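Local coordinates for putative phytoene/squalene synthase YisP (Bacillus subtilis subsp. subtilis, PDB 3WE9), which hydrolyses farnesyl diphosphate to farnesol and diphosphate, a step involved in biofilm formation, at residues 39-50 with 86-96. Sequence-based numbering, arbitrary orientation.
Sequences KQRQASWAVLSF and AFDHAYRTFTL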
loop_
_atom_site.group_PDB
_atom_site.type_symbol
_atom_site.label_atom_id
_atom_site.label_comp_id
_atom_site.label_asym_id
_atom_site.label_seq_id
_atom_site.Cartn_x
_atom_site.Cartn_y
_atom_site.Cartn_z
ATOM N N LYS A 39 12.705 5.187 -15.949
ATOM C CA LYS A 39 11.645 6.169 -16.154
ATOM C C LYS A 39 10.393 5.840 -15.338
ATOM O O LYS A 39 9.856 6.699 -14.638
ATOM C CB LYS A 39 11.285 6.274 -17.640
ATOM C CG LYS A 39 10.314 7.406 -17.939
ATOM C CD LYS A 39 9.893 7.425 -19.401
ATOM C CE LYS A 39 11.041 7.795 -20.314
ATOM N NZ LYS A 39 10.630 7.703 -21.747
ATOM N N GLN A 40 9.928 4.597 -15.430
ATOM C CA GLN A 40 8.751 4.180 -14.675
ATOM C C GLN A 40 9.030 4.180 -13.161
ATOM O O GLN A 40 8.200 4.614 -12.365
ATOM C CB GLN A 40 8.305 2.783 -15.124
ATOM C CG GLN A 40 7.559 2.748 -16.459
ATOM C CD GLN A 40 8.470 2.702 -17.677
ATOM O OE1 GLN A 40 9.683 2.882 -17.578
ATOM N NE2 GLN A 40 7.878 2.459 -18.839
ATOM N N ARG A 41 10.206 3.691 -12.781
ATOM C CA ARG A 41 10.613 3.615 -11.374
ATOM C C ARG A 41 10.530 4.979 -10.695
ATOM O O ARG A 41 9.888 5.140 -9.649
ATOM C CB ARG A 41 12.052 3.089 -11.285
ATOM C CG ARG A 41 12.577 2.839 -9.872
ATOM C CD ARG A 41 14.068 2.523 -9.919
ATOM N NE ARG A 41 14.368 1.549 -10.967
ATOM C CZ ARG A 41 15.502 1.519 -11.663
ATOM N NH1 ARG A 41 16.458 2.408 -11.426
ATOM N NH2 ARG A 41 15.673 0.609 -12.611
ATOM N N GLN A 42 11.186 5.965 -11.294
ATOM C CA GLN A 42 11.188 7.308 -10.735
ATOM C C GLN A 42 9.786 7.892 -10.678
ATOM O O GLN A 42 9.425 8.570 -9.712
ATOM C CB GLN A 42 12.136 8.204 -11.539
ATOM C CG GLN A 42 13.589 7.772 -11.375
ATOM C CD GLN A 42 14.583 8.765 -11.940
ATOM O OE1 GLN A 42 15.757 8.765 -11.564
ATOM N NE2 GLN A 42 14.124 9.611 -12.849
ATOM N N ALA A 43 8.986 7.612 -11.701
ATOM C CA ALA A 43 7.610 8.098 -11.735
ATOM C C ALA A 43 6.856 7.511 -10.541
ATOM O O ALA A 43 6.079 8.200 -9.885
ATOM C CB ALA A 43 6.936 7.674 -13.041
ATOM N N SER A 44 7.090 6.233 -10.265
ATOM C CA SER A 44 6.428 5.571 -9.144
ATOM C C SER A 44 6.851 6.213 -7.825
ATOM O O SER A 44 6.031 6.367 -6.921
ATOM C CB SER A 44 6.764 4.079 -9.123
ATOM O OG SER A 44 6.197 3.430 -10.248
ATOM N N TRP A 45 8.129 6.566 -7.712
ATOM C CA TRP A 45 8.614 7.210 -6.495
ATOM C C TRP A 45 7.826 8.497 -6.276
ATOM O O TRP A 45 7.382 8.786 -5.168
ATOM C CB TRP A 45 10.095 7.573 -6.605
ATOM C CG TRP A 45 11.057 6.422 -6.700
ATOM C CD1 TRP A 45 10.817 5.109 -6.405
ATOM C CD2 TRP A 45 12.427 6.503 -7.091
ATOM N NE1 TRP A 45 11.961 4.366 -6.593
ATOM C CE2 TRP A 45 12.966 5.200 -7.013
ATOM C CE3 TRP A 45 13.258 7.557 -7.500
ATOM C CZ2 TRP A 45 14.303 4.920 -7.330
ATOM C CZ3 TRP A 45 14.584 7.280 -7.816
ATOM C CH2 TRP A 45 15.093 5.969 -7.729
ATOM N N ALA A 46 7.659 9.269 -7.346
ATOM C CA ALA A 46 6.932 10.532 -7.277
ATOM C C ALA A 46 5.506 10.321 -6.786
ATOM O O ALA A 46 5.027 11.041 -5.904
ATOM C CB ALA A 46 6.921 11.213 -8.661
ATOM N N VAL A 47 4.826 9.337 -7.366
ATOM C CA VAL A 47 3.449 9.038 -6.986
ATOM C C VAL A 47 3.332 8.643 -5.515
ATOM O O VAL A 47 2.489 9.176 -4.791
ATOM C CB VAL A 47 2.860 7.908 -7.863
ATOM C CG1 VAL A 47 1.517 7.445 -7.296
ATOM C CG2 VAL A 47 2.685 8.409 -9.294
ATOM N N LEU A 48 4.177 7.721 -5.068
ATOM C CA LEU A 48 4.126 7.288 -3.675
ATOM C C LEU A 48 4.629 8.359 -2.705
ATOM O O LEU A 48 4.181 8.420 -1.561
ATOM C CB LEU A 48 4.911 5.986 -3.488
ATOM C CG LEU A 48 4.342 4.767 -4.226
ATOM C CD1 LEU A 48 5.054 3.511 -3.745
ATOM C CD2 LEU A 48 2.845 4.651 -3.971
ATOM N N SER A 49 5.564 9.193 -3.152
ATOM C CA SER A 49 6.064 10.273 -2.305
ATOM C C SER A 49 4.885 11.209 -2.053
ATOM O O SER A 49 4.682 11.686 -0.930
ATOM C CB SER A 49 7.197 11.036 -2.998
ATOM O OG SER A 49 8.387 10.270 -3.027
ATOM N N PHE A 50 4.117 11.462 -3.111
ATOM C CA PHE A 50 2.934 12.308 -3.031
ATOM C C PHE A 50 1.992 11.731 -1.978
ATOM O O PHE A 50 1.490 12.452 -1.117
ATOM C CB PHE A 50 2.212 12.349 -4.381
ATOM C CG PHE A 50 0.803 12.866 -4.297
ATOM C CD1 PHE A 50 0.549 14.232 -4.221
ATOM C CD2 PHE A 50 -0.270 11.978 -4.257
ATOM C CE1 PHE A 50 -0.756 14.708 -4.105
ATOM C CE2 PHE A 50 -1.577 12.439 -4.140
ATOM C CZ PHE A 50 -1.821 13.809 -4.063
ATOM N N ALA A 86 9.024 17.031 -9.994
ATOM C CA ALA A 86 9.132 15.637 -10.406
ATOM C C ALA A 86 7.747 15.042 -10.624
ATOM O O ALA A 86 7.550 14.216 -11.516
ATOM C CB ALA A 86 9.883 14.838 -9.352
ATOM N N PHE A 87 6.787 15.468 -9.810
ATOM C CA PHE A 87 5.427 14.963 -9.934
ATOM C C PHE A 87 4.771 15.417 -11.235
ATOM O O PHE A 87 4.077 14.635 -11.888
ATOM C CB PHE A 87 4.581 15.403 -8.736
ATOM C CG PHE A 87 3.206 14.816 -8.730
ATOM C CD1 PHE A 87 2.153 15.467 -9.367
ATOM C CD2 PHE A 87 2.968 13.585 -8.120
ATOM C CE1 PHE A 87 0.884 14.904 -9.397
ATOM C CE2 PHE A 87 1.702 13.014 -8.145
ATOM C CZ PHE A 87 0.656 13.677 -8.786
ATOM N N ASP A 88 4.982 16.676 -11.610
ATOM C CA ASP A 88 4.410 17.180 -12.853
ATOM C C ASP A 88 5.056 16.457 -14.026
ATOM O O ASP A 88 4.400 16.159 -15.020
ATOM C CB ASP A 88 4.640 18.682 -13.010
ATOM C CG ASP A 88 4.199 19.193 -14.376
ATOM O OD1 ASP A 88 2.993 19.088 -14.699
ATOM O OD2 ASP A 88 5.058 19.692 -15.135
ATOM N N HIS A 89 6.352 16.185 -13.910
ATOM C CA HIS A 89 7.061 15.487 -14.973
ATOM C C HIS A 89 6.449 14.103 -15.169
ATOM O O HIS A 89 6.156 13.695 -16.295
ATOM C CB HIS A 89 8.545 15.334 -14.635
ATOM C CG HIS A 89 9.306 14.542 -15.652
ATOM N ND1 HIS A 89 9.799 15.097 -16.815
ATOM C CD2 HIS A 89 9.616 13.225 -15.704
ATOM C CE1 HIS A 89 10.378 14.156 -17.538
ATOM N NE2 HIS A 89 10.282 13.011 -16.887
ATOM N N ALA A 90 6.271 13.379 -14.065
ATOM C CA ALA A 90 5.696 12.036 -14.111
ATOM C C ALA A 90 4.291 12.089 -14.699
ATOM O O ALA A 90 3.902 11.252 -15.517
ATOM C CB ALA A 90 5.648 11.444 -12.711
ATOM N N TYR A 91 3.536 13.094 -14.277
ATOM C CA TYR A 91 2.170 13.288 -14.731
ATOM C C TYR A 91 2.092 13.448 -16.250
ATOM O O TYR A 91 1.254 12.832 -16.915
ATOM C CB TYR A 91 1.588 14.529 -14.059
ATOM C CG TYR A 91 0.094 14.657 -14.200
ATOM C CD1 TYR A 91 -0.763 14.028 -13.298
ATOM C CD2 TYR A 91 -0.466 15.397 -15.239
ATOM C CE1 TYR A 91 -2.144 14.136 -13.423
ATOM C CE2 TYR A 91 -1.846 15.510 -15.377
ATOM C CZ TYR A 91 -2.678 14.878 -14.464
ATOM O OH TYR A 91 -4.044 14.997 -14.588
ATOM N N ARG A 92 2.972 14.285 -16.790
ATOM C CA ARG A 92 3.006 14.551 -18.222
ATOM C C ARG A 92 3.627 13.413 -19.027
ATOM O O ARG A 92 3.257 13.173 -20.176
ATOM C CB ARG A 92 3.782 15.845 -18.484
ATOM C CG ARG A 92 3.071 17.108 -18.018
ATOM C CD ARG A 92 4.019 18.295 -18.060
ATOM N NE ARG A 92 4.951 18.150 -19.166
ATOM C CZ ARG A 92 6.267 18.016 -19.026
ATOM N NH1 ARG A 92 6.821 18.017 -17.821
ATOM N NH2 ARG A 92 7.021 17.848 -20.099
ATOM N N THR A 93 4.569 12.709 -18.417
ATOM C CA THR A 93 5.243 11.613 -19.089
ATOM C C THR A 93 4.374 10.374 -19.259
ATOM O O THR A 93 4.410 9.722 -20.310
ATOM C CB THR A 93 6.523 11.217 -18.322
ATOM O OG1 THR A 93 7.367 12.368 -18.183
ATOM C CG2 THR A 93 7.272 10.113 -19.060
ATOM N N PHE A 94 3.588 10.053 -18.233
ATOM C CA PHE A 94 2.738 8.865 -18.265
ATOM C C PHE A 94 1.241 9.118 -18.402
ATOM O O PHE A 94 0.438 8.187 -18.297
ATOM C CB PHE A 94 3.020 8.019 -17.023
ATOM C CG PHE A 94 4.385 7.397 -17.035
ATOM C CD1 PHE A 94 4.624 6.234 -17.765
ATOM C CD2 PHE A 94 5.449 8.010 -16.373
ATOM C CE1 PHE A 94 5.906 5.688 -17.842
ATOM C CE2 PHE A 94 6.739 7.475 -16.442
ATOM C CZ PHE A 94 6.967 6.310 -17.179
ATOM N N THR A 95 0.877 10.374 -18.650
ATOM C CA THR A 95 -0.523 10.759 -18.804
ATOM C C THR A 95 -1.348 10.207 -17.642
ATOM O O THR A 95 -2.308 9.459 -17.839
ATOM C CB THR A 95 -1.086 10.236 -20.141
ATOM O OG1 THR A 95 -0.226 10.646 -21.211
ATOM C CG2 THR A 95 -2.483 10.794 -20.386
ATOM N N LEU A 96 -0.962 10.581 -16.427
ATOM C CA LEU A 96 -1.650 10.122 -15.222
ATOM C C LEU A 96 -3.005 10.813 -15.075
ATOM O O LEU A 96 -3.230 11.886 -15.643
ATOM C CB LEU A 96 -0.785 10.401 -13.988
ATOM C CG LEU A 96 0.623 9.783 -14.005
ATOM C CD1 LEU A 96 1.358 10.149 -12.726
ATOM C CD2 LEU A 96 0.530 8.271 -14.162
#
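Ala43 presses its CB against the ring of Phe94, 3.4 Å from CE2, where segment 86-96 crosses the early turns of 39-50. The far end of the same ring lies against the preceding turn: CZ is 3.6 Å from Lys39 CG, and CE1 lies at the same distance from Gln40 CG. Phe94 reaches these partners with CG beside its own backbone N, while a bend at chi2 brings the Gln40 amide round so that NE2 sits at the ring edge, in its plane. Replacing Phe94 by an alanine is likely to open a gap under Ala43 and strip the aliphatic parts of Lys39 and Gln40 of the ring they lie against.

A turn before Phe94, Ala90 faces Ala43 and Ala46. Ala90 CB stands 4.0 Å from Ala43 CB and a little farther from Ala46 CB, consistent with the helix axes approaching to 8.9 Å at a crossing angle of -123°. At the other end Phe87, its CG anti to the backbone N (chi1 -175°), swings its ring back to helix 39-50. Its CE2 packs 3.9 Å from Phe50 CB, and Ala46 O lies at the ring edge. The two phenylalanine rings are inclined at 35° to each other. Past the helix, Leu96 CD1 returns to Val47 CG2 at 4.1 Å. No hydrogen bond joins the segments.

In this all-helical squalene/phytoene synthase fold, Phe101 of helix 98-107 meets both Phe50 and Phe87 edge-to-face. Helix 6-25 touches Ala90 through Tyr15, and helix 118-140 packs Ile139 on Gln40 and Ala43 and Leu136 on Val47.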